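PDB 1Y9K: IAA acetyltransferase from Bacillus cereus ATCC 14579, which probably transfers an acetyl group to an amine as an N-acetyltransferase of the GNAT family. Local coordinates for residues A[54-64]-A[89-100]. Sequence-based numbering, arbitrary orientation.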
# COMPACT_ATOMS: atom_id res chain seq x y z
N LEU A 54 -4.66 -4.85 3.32
CA LEU A 54 -6.01 -4.52 2.85
C LEU A 54 -6.91 -4.22 4.03
O LEU A 54 -6.89 -4.94 5.02
CB LEU A 54 -6.59 -5.68 2.05
CG LEU A 54 -6.07 -5.82 0.62
CD1 LEU A 54 -6.68 -7.02 -0.06
CD2 LEU A 54 -6.35 -4.55 -0.18
N LEU A 55 -7.67 -3.13 3.93
CA LEU A 55 -8.68 -2.82 4.94
C LEU A 55 -10.03 -2.62 4.28
O LEU A 55 -10.13 -1.96 3.25
CB LEU A 55 -8.28 -1.57 5.72
CG LEU A 55 -9.15 -1.10 6.90
CD1 LEU A 55 -9.08 -2.10 8.05
CD2 LEU A 55 -8.75 0.29 7.37
N GLU A 56 -11.07 -3.23 4.85
CA GLU A 56 -12.44 -3.04 4.38
C GLU A 56 -13.02 -1.77 4.99
O GLU A 56 -13.08 -1.62 6.22
CB GLU A 56 -13.32 -4.25 4.70
CG GLU A 56 -14.57 -4.34 3.83
CD GLU A 56 -15.48 -5.50 4.19
OE1 GLU A 56 -15.10 -6.36 5.00
OE2 GLU A 56 -16.59 -5.55 3.64
N THR A 57 -13.45 -0.85 4.13
CA THR A 57 -13.75 0.51 4.55
C THR A 57 -15.25 0.85 4.40
O THR A 57 -16.06 0.51 5.28
CB THR A 57 -12.85 1.53 3.82
OG1 THR A 57 -13.01 1.39 2.40
CG2 THR A 57 -11.37 1.29 4.16
N ARG A 58 -15.59 1.52 3.30
CA ARG A 58 -16.98 1.76 2.91
C ARG A 58 -17.56 0.45 2.36
O ARG A 58 -16.80 -0.49 2.12
CB ARG A 58 -17.05 2.86 1.86
CG ARG A 58 -16.92 4.26 2.41
CD ARG A 58 -17.51 5.29 1.43
NE ARG A 58 -16.66 6.47 1.37
CZ ARG A 58 -16.49 7.23 0.29
NH1 ARG A 58 -17.11 6.94 -0.85
NH2 ARG A 58 -15.68 8.28 0.34
N PRO A 59 -18.90 0.38 2.18
CA PRO A 59 -19.51 -0.85 1.66
C PRO A 59 -18.84 -1.37 0.39
O PRO A 59 -18.60 -0.60 -0.55
CB PRO A 59 -20.95 -0.42 1.36
CG PRO A 59 -21.22 0.65 2.33
CD PRO A 59 -19.92 1.41 2.44
N LYS A 60 -18.54 -2.67 0.37
CA LYS A 60 -18.01 -3.36 -0.81
C LYS A 60 -16.68 -2.77 -1.29
O LYS A 60 -16.27 -2.96 -2.45
CB LYS A 60 -19.06 -3.39 -1.95
CG LYS A 60 -20.34 -4.20 -1.68
CD LYS A 60 -20.00 -5.67 -1.52
CE LYS A 60 -21.16 -6.51 -0.95
NZ LYS A 60 -20.60 -7.65 -0.13
N THR A 61 -16.00 -2.08 -0.37
CA THR A 61 -14.77 -1.37 -0.66
C THR A 61 -13.62 -1.84 0.24
O THR A 61 -13.76 -1.88 1.47
CB THR A 61 -14.96 0.16 -0.50
OG1 THR A 61 -16.09 0.59 -1.26
CG2 THR A 61 -13.73 0.93 -0.97
N MSE A 62 -12.50 -2.18 -0.38
CA MSE A 62 -11.24 -2.32 0.33
C MSE A 62 -10.24 -1.23 -0.08
O MSE A 62 -10.31 -0.68 -1.19
CB MSE A 62 -10.64 -3.73 0.17
CG MSE A 62 -11.41 -4.82 0.95
SE MSE A 62 -10.72 -6.50 1.06
CE MSE A 62 -10.34 -6.92 -0.58
N GLU A 63 -9.34 -0.90 0.84
CA GLU A 63 -8.25 0.00 0.55
C GLU A 63 -6.91 -0.64 0.89
O GLU A 63 -6.77 -1.25 1.94
CB GLU A 63 -8.40 1.29 1.34
CG GLU A 63 -7.34 2.32 0.97
CD GLU A 63 -7.60 3.69 1.55
OE1 GLU A 63 -8.74 3.98 1.98
OE2 GLU A 63 -6.63 4.49 1.57
N ILE A 64 -5.94 -0.47 -0.00
CA ILE A 64 -4.54 -0.79 0.29
C ILE A 64 -3.95 0.28 1.21
O ILE A 64 -3.62 1.38 0.77
CB ILE A 64 -3.70 -0.94 -0.99
CG1 ILE A 64 -4.33 -2.00 -1.90
CG2 ILE A 64 -2.28 -1.35 -0.61
CD1 ILE A 64 -3.87 -1.97 -3.36
N THR A 89 -7.28 -10.61 -4.50
CA THR A 89 -7.75 -10.88 -3.15
C THR A 89 -9.05 -10.14 -2.87
O THR A 89 -9.97 -10.68 -2.25
CB THR A 89 -6.67 -10.51 -2.13
OG1 THR A 89 -5.50 -11.28 -2.41
CG2 THR A 89 -7.13 -10.79 -0.71
N ALA A 90 -9.13 -8.90 -3.35
CA ALA A 90 -10.28 -8.03 -3.15
C ALA A 90 -11.54 -8.49 -3.90
O ALA A 90 -12.65 -8.40 -3.37
CB ALA A 90 -9.91 -6.58 -3.52
N LYS A 91 -11.36 -8.95 -5.14
CA LYS A 91 -12.44 -9.60 -5.89
C LYS A 91 -12.93 -10.81 -5.11
O LYS A 91 -14.13 -10.96 -4.88
CB LYS A 91 -11.96 -10.05 -7.27
CG LYS A 91 -11.69 -8.93 -8.25
CD LYS A 91 -11.03 -9.47 -9.52
CE LYS A 91 -10.84 -8.36 -10.56
NZ LYS A 91 -9.77 -8.71 -11.55
N GLY A 92 -11.99 -11.65 -4.70
CA GLY A 92 -12.26 -12.85 -3.90
C GLY A 92 -13.17 -12.61 -2.71
O GLY A 92 -14.03 -13.44 -2.41
N TYR A 93 -12.99 -11.47 -2.04
CA TYR A 93 -13.82 -11.10 -0.88
C TYR A 93 -15.19 -10.51 -1.24
O TYR A 93 -15.98 -10.18 -0.36
CB TYR A 93 -13.04 -10.20 0.08
CG TYR A 93 -12.12 -10.99 0.99
CD1 TYR A 93 -10.75 -11.02 0.76
CD2 TYR A 93 -12.63 -11.73 2.07
CE1 TYR A 93 -9.89 -11.76 1.58
CE2 TYR A 93 -11.78 -12.48 2.89
CZ TYR A 93 -10.42 -12.49 2.64
OH TYR A 93 -9.57 -13.21 3.46
N GLY A 94 -15.46 -10.39 -2.54
CA GLY A 94 -16.75 -9.88 -3.01
C GLY A 94 -16.83 -8.36 -3.11
O GLY A 94 -17.92 -7.81 -3.25
N MSE A 95 -15.68 -7.69 -3.02
CA MSE A 95 -15.62 -6.23 -3.17
C MSE A 95 -15.81 -5.79 -4.63
O MSE A 95 -15.45 -6.51 -5.57
CB MSE A 95 -14.31 -5.65 -2.61
CG MSE A 95 -13.95 -6.11 -1.19
SE MSE A 95 -14.97 -5.44 0.12
CE MSE A 95 -16.07 -6.80 0.42
N SER A 96 -16.38 -4.59 -4.79
CA SER A 96 -16.54 -3.99 -6.11
C SER A 96 -15.62 -2.77 -6.32
O SER A 96 -15.51 -2.26 -7.43
CB SER A 96 -18.00 -3.60 -6.35
OG SER A 96 -18.39 -2.54 -5.49
N LYS A 97 -14.97 -2.31 -5.25
CA LYS A 97 -14.11 -1.12 -5.31
C LYS A 97 -12.82 -1.34 -4.52
O LYS A 97 -12.86 -1.77 -3.36
CB LYS A 97 -14.86 0.12 -4.80
CG LYS A 97 -14.24 1.46 -5.20
CD LYS A 97 -15.08 2.65 -4.71
CE LYS A 97 -14.93 3.85 -5.66
NZ LYS A 97 -14.57 5.13 -4.95
N LEU A 98 -11.68 -1.06 -5.15
CA LEU A 98 -10.38 -1.05 -4.48
C LEU A 98 -9.76 0.35 -4.52
O LEU A 98 -9.70 0.98 -5.57
CB LEU A 98 -9.43 -2.10 -5.07
CG LEU A 98 -8.10 -2.35 -4.34
CD1 LEU A 98 -8.27 -2.88 -2.91
CD2 LEU A 98 -7.20 -3.28 -5.15
N GLU A 99 -9.33 0.84 -3.36
CA GLU A 99 -8.69 2.15 -3.23
C GLU A 99 -7.26 2.07 -2.71
O GLU A 99 -6.88 1.14 -2.00
CB GLU A 99 -9.52 3.08 -2.35
CG GLU A 99 -10.95 3.29 -2.87
CD GLU A 99 -11.74 4.33 -2.10
OE1 GLU A 99 -11.50 4.50 -0.89
OE2 GLU A 99 -12.62 4.98 -2.69
N VAL A 100 -6.48 3.06 -3.10
CA VAL A 100 -5.12 3.22 -2.63
C VAL A 100 -4.82 4.72 -2.59
O VAL A 100 -5.22 5.47 -3.48
CB VAL A 100 -4.12 2.44 -3.54
CG1 VAL A 100 -4.05 3.06 -4.95
CG2 VAL A 100 -2.73 2.36 -2.89
O HOH W 1 -11.51 3.58 1.57
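Lys60 O, on the third residue of the type II turn from Arg58 to Thr61, accepts two amide hydrogens, from Ser96 N at 2.9 Å and Lys97 N at 3.2 Å, both lying in the carbonyl plane. From there strands 61-64 and 97-100 run parallel, and the ladder continues with Met62 N to Lys97 O, Glu99 N to Met62 O and Ile64 N to Glu99 O. On the helix-facing side, selenomethionines Met62 and Met95 cross at about a right angle, CG to CG 3.6 Å; bends at chi2 (-71°) and chi3 (100°) fold Met95 back so that its SE lies 3.5 Å from Thr61 N. Farther along, Leu98 CD1 meets Leu54 CD2 at 3.7 Å, and Val100 CG2 packs on Ile64 CB. The other face is polar: one water donates to Glu63 OE1 and Glu99 OE1 (2.6 Å) and accepts from Thr57 OG1. Lys97 NZ takes the anti lone pair of Glu99 OE2 at 3.0 Å, while Glu63 OE2 forms a salt bridge with Arg148. This is the right-handed beta-alpha-beta crossover through helix 78-92 of the GNAT fold. The carboxylates of Glu63 and Glu99, OE1 to OE1 4.0 Å, are probably tolerated because the shared water and the flanking Lys97 and Arg148 offset their repulsion.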